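Local structure of fatty acyl CoA synthetase FADD13 (FATTY-ACYL-CoA SYNTHETASE) (Mycobacterium tuberculosis, 3R44) at residues R211-L216 against T238-P243; V259-A264 against D285-I290. The protein belongs to the fatty acyl-CoA synthetases, two-domain enzymes of the AMP-binding (ANL) superfamily. All blocks are in the same frame, centred on the assembly; numbering follows the deposited sequence.

Interaction 1: R211-L216 against T238-P243; sequences RDRLLL and TLISMP
Between R213-L216 and T238-S241 the close part of the contact is the pairing of the two backbones, which run parallel with R213 beside T238 and L215 beside I240. Five N-H...O bonds join them, beginning with T238 N to D212 O and ending with M242 N to L216 O at 3.2 Å. The middle one is the straightest: I240 N donates to L214 O over 2.7 Å at an N-H...O angle of 177°, although the donor stands well above the carbonyl plane. Side by side with T238, the R213 chain bends at chi3 (64°), which lays its guanidinium against the threonine; T238 CG2 sits over one face of that group, 3.8 Å from R213 NH1. I240 CD1 meets the same group obliquely from two residues along the same strand, on the same face. E257 forms a salt bridge with R213 NH2, and the carbonyl of Q33 accepts the T238 hydroxyl, so this polar corner is firmly held inside the protein. The pairing closes a right-handed beta-alpha-beta unit, in which helix 223-235 leads from strand 213-216 to strand 238-241 within the large mixed sheet of the AMP-binding domain. That helix covers the face carrying L214 and L239, whose CD2 atoms approach to 4.2 Å. On the face of L215 and I240, L215 CD1 reaches M242 CB at 4.1 Å, and helix 247-256 packs over L215 and M242. Looser, water-mediated links lie at the two ends. One water donates to the backbone O of exposed R211 and to T238 OG1 at 2.9 Å, and accepts from R213 NH1. The other donates to L216 O and, at 2.8 Å, to S241 OG, a hydroxyl also bonded to E37 and Y35.

Interaction 2: V259-A264 against D285-I290; sequences VCIGGA and DFRYFI
I261 and Y288 stand side by side on one face of the sheet, where strands 261-264 and 288-290 run parallel as neighbours in the large mixed sheet of the AMP-binding domain. Y288 CG lies between its own backbone N and carbonyl carbon (chi1 62°), and the ring thereby offers its face to the isoleucine: I261 CG1 sits 4.2 Å from the ring centroid in a CH-pi contact. I290 CG1 comes to the edge of the same ring, in its plane, while I290 CD1 packs on I261 CG2 at 3.8 Å. The phenol oxygen is held by the carbonyl of D207.

On the opposite face from I261 and Y288, the two phenylalanines use the space over G262, which has no side chain. F286 has CG anti to the backbone N (chi1 -167°), which brings CE1 within 3.7 Å of V259 CG1 and places C260 O over the centre of one ring face. Its CZ lies over the centre of one face of F289, 3.4 Å above that plane, while A264 CB meets F289 obliquely. Helix 266-274 touches F289 and A264 beyond.

Where the strands begin, C260 O accepts a 2.8 Å hydrogen bond from R287 N and a weak one from Y288 N. The bent R287 chain, whose NH2 forms a salt bridge with D212, brings NH1 to 3.6 Å from C260 CB, and I261 CG1 lies over one face of its guanidinium. Further along, G262 N reaches Y288 O in the carbonyl plane, and I290 N bonds to G262 O at 2.8 Å.

Strands 213-216 and 261-264 are neighbours in one sheet, so interactions 1 and 2, with centres about 9 Å apart, form a continuous four-strand parallel run in the order 238-241, 213-216, 261-264, 288-291. A probable hydrogen bond from G263 N to L215 O, 2.8 Å, stitches the inner pair. At the start of these strands R287 NH2 reaches past the start of strand 261-264 to D212 OD2 in a 2.8 Å salt bridge; this oxygen also accepts from R209 N, and I261 CD1 packs against it at 3.5 Å. V259 CG1 lies 3.6 Å from R213 O. None of the residues lining the histidine pocket, such as K16, H192 and H196, belongs to either contact.

Interaction 1: R211-L216 against T238-P243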
ATOM      1  N   ARG A 211       6.225  18.234 -15.391  1.00 16.99           N
ATOM      2  CA  ARG A 211       6.877  19.176 -14.483  1.00 17.53           C
ATOM      3  C   ARG A 211       6.141  19.379 -13.122  1.00 17.49           C
ATOM      4  O   ARG A 211       6.588  20.193 -12.320  1.00 18.95           O
ATOM      5  CB  ARG A 211       7.166  20.524 -15.190  1.00 19.12           C
ATOM      6  CG  ARG A 211       8.041  20.373 -16.432  1.00 24.14           C
ATOM      7  CD  ARG A 211       8.566  21.650 -17.084  1.00 33.02           C
ATOM      8  NE  ARG A 211       9.640  22.181 -16.252  1.00 42.24           N
ATOM      9  CZ  ARG A 211      10.944  22.144 -16.533  1.00 47.72           C
ATOM     10  NH1 ARG A 211      11.397  21.653 -17.690  1.00 49.88           N
ATOM     11  NH2 ARG A 211      11.805  22.645 -15.651  1.00 51.56           N
ATOM     12  N   ASP A 212       5.062  18.621 -12.841  1.00 17.65           N
ATOM     13  CA  ASP A 212       4.464  18.658 -11.503  1.00 15.89           C
ATOM     14  C   ASP A 212       5.576  18.262 -10.485  1.00 15.94           C
ATOM     15  O   ASP A 212       6.533  17.544 -10.790  1.00 14.71           O
ATOM     16  CB  ASP A 212       3.286  17.680 -11.339  1.00 16.28           C
ATOM     17  CG  ASP A 212       1.942  18.245 -11.762  1.00 17.97           C
ATOM     18  OD1 ASP A 212       1.783  19.487 -11.912  1.00 18.17           O
ATOM     19  OD2 ASP A 212       0.967  17.436 -11.939  1.00 15.62           O
ATOM     20  N   ARG A 213       5.416  18.770  -9.271  1.00 15.73           N
ATOM     21  CA  ARG A 213       6.268  18.459  -8.143  1.00 14.70           C
ATOM     22  C   ARG A 213       5.445  17.725  -7.102  1.00 14.17           C
ATOM     23  O   ARG A 213       4.379  18.206  -6.669  1.00 13.37           O
ATOM     24  CB  ARG A 213       6.868  19.752  -7.599  1.00 14.90           C
ATOM     25  CG  ARG A 213       7.509  20.515  -8.672  1.00 16.82           C
ATOM     26  CD  ARG A 213       8.177  21.796  -8.289  1.00 18.01           C
ATOM     27  NE  ARG A 213       9.328  21.729  -7.387  1.00 16.39           N
ATOM     28  CZ  ARG A 213      10.590  21.599  -7.775  1.00 20.19           C
ATOM     29  NH1 ARG A 213      10.856  21.406  -9.045  1.00 20.09           N
ATOM     30  NH2 ARG A 213      11.585  21.662  -6.886  1.00 20.71           N
ATOM     31  N   LEU A 214       5.916  16.550  -6.698  1.00 13.92           N
ATOM     32  CA  LEU A 214       5.088  15.618  -5.952  1.00 12.53           C
ATOM     33  C   LEU A 214       5.764  15.263  -4.635  1.00 13.57           C
ATOM     34  O   LEU A 214       6.892  14.724  -4.599  1.00 13.53           O
ATOM     35  CB  LEU A 214       4.783  14.366  -6.816  1.00 13.09           C
ATOM     36  CG  LEU A 214       3.787  13.386  -6.178  1.00 15.52           C
ATOM     37  CD1 LEU A 214       3.132  12.514  -7.253  1.00 16.19           C
ATOM     38  CD2 LEU A 214       4.528  12.484  -5.183  1.00 15.51           C
ATOM     39  N   LEU A 215       5.068  15.539  -3.537  1.00 12.95           N
ATOM     40  CA  LEU A 215       5.571  15.237  -2.194  1.00 13.16           C
ATOM     41  C   LEU A 215       5.289  13.801  -1.792  1.00 12.88           C
ATOM     42  O   LEU A 215       4.113  13.338  -1.818  1.00 12.72           O
ATOM     43  CB  LEU A 215       4.952  16.187  -1.184  1.00 13.27           C
ATOM     44  CG  LEU A 215       5.302  15.872   0.255  1.00 17.05           C
ATOM     45  CD1 LEU A 215       6.765  16.276   0.520  1.00 19.72           C
ATOM     46  CD2 LEU A 215       4.282  16.601   1.185  1.00 21.28           C
ATOM     47  N   LEU A 216       6.352  13.087  -1.477  1.00 12.24           N
ATOM     48  CA  LEU A 216       6.299  11.708  -0.978  1.00 14.70           C
ATOM     49  C   LEU A 216       6.777  11.683   0.468  1.00 15.53           C
ATOM     50  O   LEU A 216       7.980  11.768   0.735  1.00 16.84           O
ATOM     51  CB  LEU A 216       7.180  10.769  -1.805  1.00 14.62           C
ATOM     52  CG  LEU A 216       7.010   9.293  -1.431  1.00 18.59           C
ATOM     53  CD1 LEU A 216       5.580   8.850  -1.378  1.00 17.91           C
ATOM     54  CD2 LEU A 216       7.826   8.438  -2.394  1.00 22.22           C
ATOM     55  N   THR A 238       8.801  15.907 -10.570  1.00 13.80           N
ATOM     56  CA  THR A 238       9.880  16.024  -9.619  1.00 13.24           C
ATOM     57  C   THR A 238       9.406  15.465  -8.292  1.00 13.49           C
ATOM     58  O   THR A 238       8.439  15.961  -7.728  1.00 13.95           O
ATOM     59  CB  THR A 238      10.273  17.494  -9.440  1.00 13.26           C
ATOM     60  OG1 THR A 238      10.629  18.066 -10.699  1.00 17.16           O
ATOM     61  CG2 THR A 238      11.497  17.693  -8.501  1.00 13.73           C
ATOM     62  N   LEU A 239      10.107  14.479  -7.735  1.00 14.47           N
ATOM     63  CA  LEU A 239       9.810  13.957  -6.399  1.00 14.06           C
ATOM     64  C   LEU A 239      10.382  14.890  -5.350  1.00 16.10           C
ATOM     65  O   LEU A 239      11.562  15.235  -5.428  1.00 18.60           O
ATOM     66  CB  LEU A 239      10.428  12.584  -6.204  1.00 15.37           C
ATOM     67  CG  LEU A 239       9.692  11.483  -6.887  1.00 18.81           C
ATOM     68  CD1 LEU A 239      10.595  10.224  -6.747  1.00 20.27           C
ATOM     69  CD2 LEU A 239       8.367  11.217  -6.193  1.00 18.28           C
ATOM     70  N   ILE A 240       9.537  15.305  -4.404  1.00 15.46           N
ATOM     71  CA  ILE A 240       9.963  16.088  -3.270  1.00 15.77           C
ATOM     72  C   ILE A 240       9.894  15.134  -2.096  1.00 15.94           C
ATOM     73  O   ILE A 240       8.832  14.690  -1.710  1.00 15.98           O
ATOM     74  CB  ILE A 240       9.073  17.325  -3.064  1.00 15.50           C
ATOM     75  CG1 ILE A 240       8.940  18.128  -4.380  1.00 16.05           C
ATOM     76  CG2 ILE A 240       9.591  18.164  -1.891  1.00 16.84           C
ATOM     77  CD1 ILE A 240      10.251  18.660  -4.975  1.00 14.58           C
ATOM     78  N   SER A 241      11.034  14.826  -1.513  1.00 15.97           N
ATOM     79  CA  SER A 241      11.073  13.806  -0.495  1.00 16.69           C
ATOM     80  C   SER A 241      11.122  14.362   0.935  1.00 16.87           C
ATOM     81  O   SER A 241      11.962  15.231   1.259  1.00 18.17           O
ATOM     82  CB  SER A 241      12.276  12.890  -0.741  1.00 17.21           C
ATOM     83  OG  SER A 241      12.435  12.002   0.335  1.00 18.86           O
ATOM     84  N   MET A 242      10.228  13.835   1.778  1.00 17.96           N
ATOM     85  CA  MET A 242      10.223  14.047   3.231  1.00 18.47           C
ATOM     86  C   MET A 242      10.344  12.677   3.939  1.00 19.34           C
ATOM     87  O   MET A 242       9.356  12.041   4.176  1.00 19.78           O
ATOM     88  CB  MET A 242       8.945  14.801   3.702  1.00 17.06           C
ATOM     89  CG  MET A 242       9.070  15.340   5.094  1.00 20.41           C
ATOM     90  SD  MET A 242       7.528  16.132   5.742  1.00 22.78           S
ATOM     91  CE  MET A 242       8.175  17.542   6.513  1.00 21.11           C
ATOM     92  N   PRO A 243      11.575  12.203   4.226  1.00 21.06           N
ATOM     93  CA  PRO A 243      11.774  10.809   4.621  1.00 23.06           C
ATOM     94  C   PRO A 243      11.189  10.487   5.971  1.00 25.95           C
ATOM     95  O   PRO A 243      10.643   9.377   6.121  1.00 27.65           O
ATOM     96  CB  PRO A 243      13.304  10.609   4.582  1.00 23.73           C
ATOM     97  CG  PRO A 243      13.862  11.799   4.053  1.00 23.64           C
ATOM     98  CD  PRO A 243      12.831  12.873   3.876  1.00 21.77           C
TER
HETATM   99  O   HOH W   1       9.171  20.377 -11.615  1.00  8.37           O
HETATM  100  O   HOH W   2      10.305  10.346   0.918  1.00 15.70           O

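Interaction 2: V259-A264 against D285-I290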
ATOM      1  N   VAL A 259       5.127  22.514  -4.322  1.00 16.18           N
ATOM      2  CA  VAL A 259       4.541  21.213  -4.486  1.00 14.23           C
ATOM      3  C   VAL A 259       3.118  21.319  -5.070  1.00 14.61           C
ATOM      4  O   VAL A 259       2.286  22.138  -4.641  1.00 13.95           O
ATOM      5  CB  VAL A 259       4.574  20.428  -3.139  1.00 12.31           C
ATOM      6  CG1 VAL A 259       3.778  19.075  -3.228  1.00 10.48           C
ATOM      7  CG2 VAL A 259       6.019  20.173  -2.690  1.00 13.88           C
ATOM      8  N   CYS A 260       2.876  20.486  -6.083  1.00 14.07           N
ATOM      9  CA  CYS A 260       1.589  20.348  -6.750  1.00 15.44           C
ATOM     10  C   CYS A 260       0.700  19.259  -6.238  1.00 14.80           C
ATOM     11  O   CYS A 260      -0.551  19.415  -6.259  1.00 16.76           O
ATOM     12  CB  CYS A 260       1.813  20.145  -8.254  1.00 15.88           C
ATOM     13  SG  CYS A 260       2.947  21.286  -9.001  1.00 24.97           S
ATOM     14  N   ILE A 261       1.283  18.116  -5.855  1.00 13.48           N
ATOM     15  CA  ILE A 261       0.521  16.970  -5.466  1.00 13.37           C
ATOM     16  C   ILE A 261       1.242  16.392  -4.267  1.00 14.26           C
ATOM     17  O   ILE A 261       2.479  16.446  -4.192  1.00 14.56           O
ATOM     18  CB  ILE A 261       0.531  15.893  -6.582  1.00 14.47           C
ATOM     19  CG1 ILE A 261      -0.024  16.455  -7.899  1.00 19.18           C
ATOM     20  CG2 ILE A 261      -0.197  14.593  -6.135  1.00 17.93           C
ATOM     21  CD1 ILE A 261       0.409  15.525  -9.103  1.00 15.65           C
ATOM     22  N   GLY A 262       0.502  15.822  -3.336  1.00 16.19           N
ATOM     23  CA  GLY A 262       1.131  15.156  -2.203  1.00 16.53           C
ATOM     24  C   GLY A 262       0.549  13.789  -1.956  1.00 17.93           C
ATOM     25  O   GLY A 262      -0.662  13.628  -2.019  1.00 18.72           O
ATOM     26  N   GLY A 263       1.385  12.820  -1.608  1.00 16.49           N
ATOM     27  CA  GLY A 263       0.869  11.547  -1.171  1.00 16.77           C
ATOM     28  C   GLY A 263       0.594  11.626   0.335  1.00 16.92           C
ATOM     29  O   GLY A 263       1.358  12.236   1.083  1.00 18.74           O
ATOM     30  N   ALA A 264      -0.503  11.023   0.775  1.00 17.95           N
ATOM     31  CA  ALA A 264      -0.889  11.033   2.171  1.00 16.86           C
ATOM     32  C   ALA A 264      -1.802   9.893   2.564  1.00 17.47           C
ATOM     33  O   ALA A 264      -2.101   8.981   1.779  1.00 18.70           O
ATOM     34  CB  ALA A 264      -1.573  12.384   2.493  1.00 19.21           C
ATOM     35  N   ASP A 285       0.265  26.662  -5.614  1.00 26.83           N
ATOM     36  CA  ASP A 285       0.600  25.637  -6.603  1.00 25.51           C
ATOM     37  C   ASP A 285       0.007  24.287  -6.195  1.00 21.76           C
ATOM     38  O   ASP A 285      -0.040  23.383  -7.033  1.00 19.35           O
ATOM     39  CB  ASP A 285       2.127  25.448  -6.738  1.00 27.10           C
ATOM     40  CG  ASP A 285       2.867  26.696  -7.281  1.00 33.55           C
ATOM     41  OD1 ASP A 285       2.727  27.011  -8.478  1.00 40.41           O
ATOM     42  OD2 ASP A 285       3.637  27.310  -6.517  1.00 38.02           O
ATOM     43  N   PHE A 286      -0.367  24.094  -4.919  1.00 18.80           N
ATOM     44  CA  PHE A 286      -0.757  22.752  -4.454  1.00 18.35           C
ATOM     45  C   PHE A 286      -2.195  22.441  -4.901  1.00 19.11           C
ATOM     46  O   PHE A 286      -3.126  23.223  -4.627  1.00 21.06           O
ATOM     47  CB  PHE A 286      -0.678  22.664  -2.927  1.00 17.81           C
ATOM     48  CG  PHE A 286      -0.759  21.280  -2.448  1.00 17.80           C
ATOM     49  CD1 PHE A 286       0.372  20.496  -2.392  1.00 19.89           C
ATOM     50  CD2 PHE A 286      -1.994  20.683  -2.231  1.00 19.73           C
ATOM     51  CE1 PHE A 286       0.286  19.175  -1.994  1.00 19.54           C
ATOM     52  CE2 PHE A 286      -2.095  19.318  -1.899  1.00 19.00           C
ATOM     53  CZ  PHE A 286      -0.953  18.591  -1.757  1.00 19.54           C
ATOM     54  N   ARG A 287      -2.395  21.367  -5.628  1.00 16.61           N
ATOM     55  CA  ARG A 287      -3.712  21.057  -6.157  1.00 17.69           C
ATOM     56  C   ARG A 287      -4.445  19.997  -5.382  1.00 16.93           C
ATOM     57  O   ARG A 287      -5.624  20.169  -5.137  1.00 18.16           O
ATOM     58  CB  ARG A 287      -3.628  20.623  -7.634  1.00 18.11           C
ATOM     59  CG  ARG A 287      -2.887  21.613  -8.496  1.00 16.82           C
ATOM     60  CD  ARG A 287      -3.257  21.482 -10.003  1.00 19.61           C
ATOM     61  NE  ARG A 287      -2.901  20.144 -10.511  1.00 18.11           N
ATOM     62  CZ  ARG A 287      -1.687  19.757 -10.914  1.00 18.54           C
ATOM     63  NH1 ARG A 287      -0.642  20.581 -10.884  1.00 17.37           N
ATOM     64  NH2 ARG A 287      -1.531  18.501 -11.390  1.00 16.61           N
ATOM     65  N   TYR A 288      -3.797  18.870  -5.083  1.00 16.13           N
ATOM     66  CA  TYR A 288      -4.485  17.791  -4.382  1.00 15.18           C
ATOM     67  C   TYR A 288      -3.572  16.801  -3.673  1.00 16.00           C
ATOM     68  O   TYR A 288      -2.429  16.616  -4.042  1.00 15.29           O
ATOM     69  CB  TYR A 288      -5.443  17.021  -5.362  1.00 15.95           C
ATOM     70  CG  TYR A 288      -4.749  16.358  -6.498  1.00 16.02           C
ATOM     71  CD1 TYR A 288      -4.278  15.051  -6.397  1.00 16.87           C
ATOM     72  CD2 TYR A 288      -4.564  17.030  -7.691  1.00 18.20           C
ATOM     73  CE1 TYR A 288      -3.695  14.460  -7.440  1.00 17.41           C
ATOM     74  CE2 TYR A 288      -3.959  16.451  -8.754  1.00 16.20           C
ATOM     75  CZ  TYR A 288      -3.493  15.144  -8.621  1.00 15.07           C
ATOM     76  OH  TYR A 288      -2.832  14.476  -9.632  1.00 18.84           O
ATOM     77  N   PHE A 289      -4.134  16.102  -2.707  1.00 16.22           N
ATOM     78  CA  PHE A 289      -3.496  14.971  -2.127  1.00 16.45           C
ATOM     79  C   PHE A 289      -4.047  13.690  -2.713  1.00 18.38           C
ATOM     80  O   PHE A 289      -5.194  13.629  -3.083  1.00 18.73           O
ATOM     81  CB  PHE A 289      -3.757  14.932  -0.628  1.00 16.22           C
ATOM     82  CG  PHE A 289      -3.047  16.006   0.161  1.00 16.81           C
ATOM     83  CD1 PHE A 289      -1.698  15.876   0.515  1.00 21.14           C
ATOM     84  CD2 PHE A 289      -3.744  17.134   0.543  1.00 20.50           C
ATOM     85  CE1 PHE A 289      -1.053  16.871   1.263  1.00 24.72           C
ATOM     86  CE2 PHE A 289      -3.104  18.152   1.267  1.00 21.93           C
ATOM     87  CZ  PHE A 289      -1.763  18.006   1.634  1.00 22.93           C
ATOM     88  N   ILE A 290      -3.190  12.678  -2.832  1.00 17.37           N
ATOM     89  CA  ILE A 290      -3.596  11.327  -3.202  1.00 19.13           C
ATOM     90  C   ILE A 290      -3.519  10.580  -1.882  1.00 19.23           C
ATOM     91  O   ILE A 290      -2.452  10.546  -1.288  1.00 18.34           O
ATOM     92  CB  ILE A 290      -2.624  10.662  -4.159  1.00 19.76           C
ATOM     93  CG1 ILE A 290      -2.509  11.485  -5.439  1.00 19.38           C
ATOM     94  CG2 ILE A 290      -3.120   9.218  -4.497  1.00 22.55           C
ATOM     95  CD1 ILE A 290      -1.410  10.998  -6.410  1.00 20.61           C
TER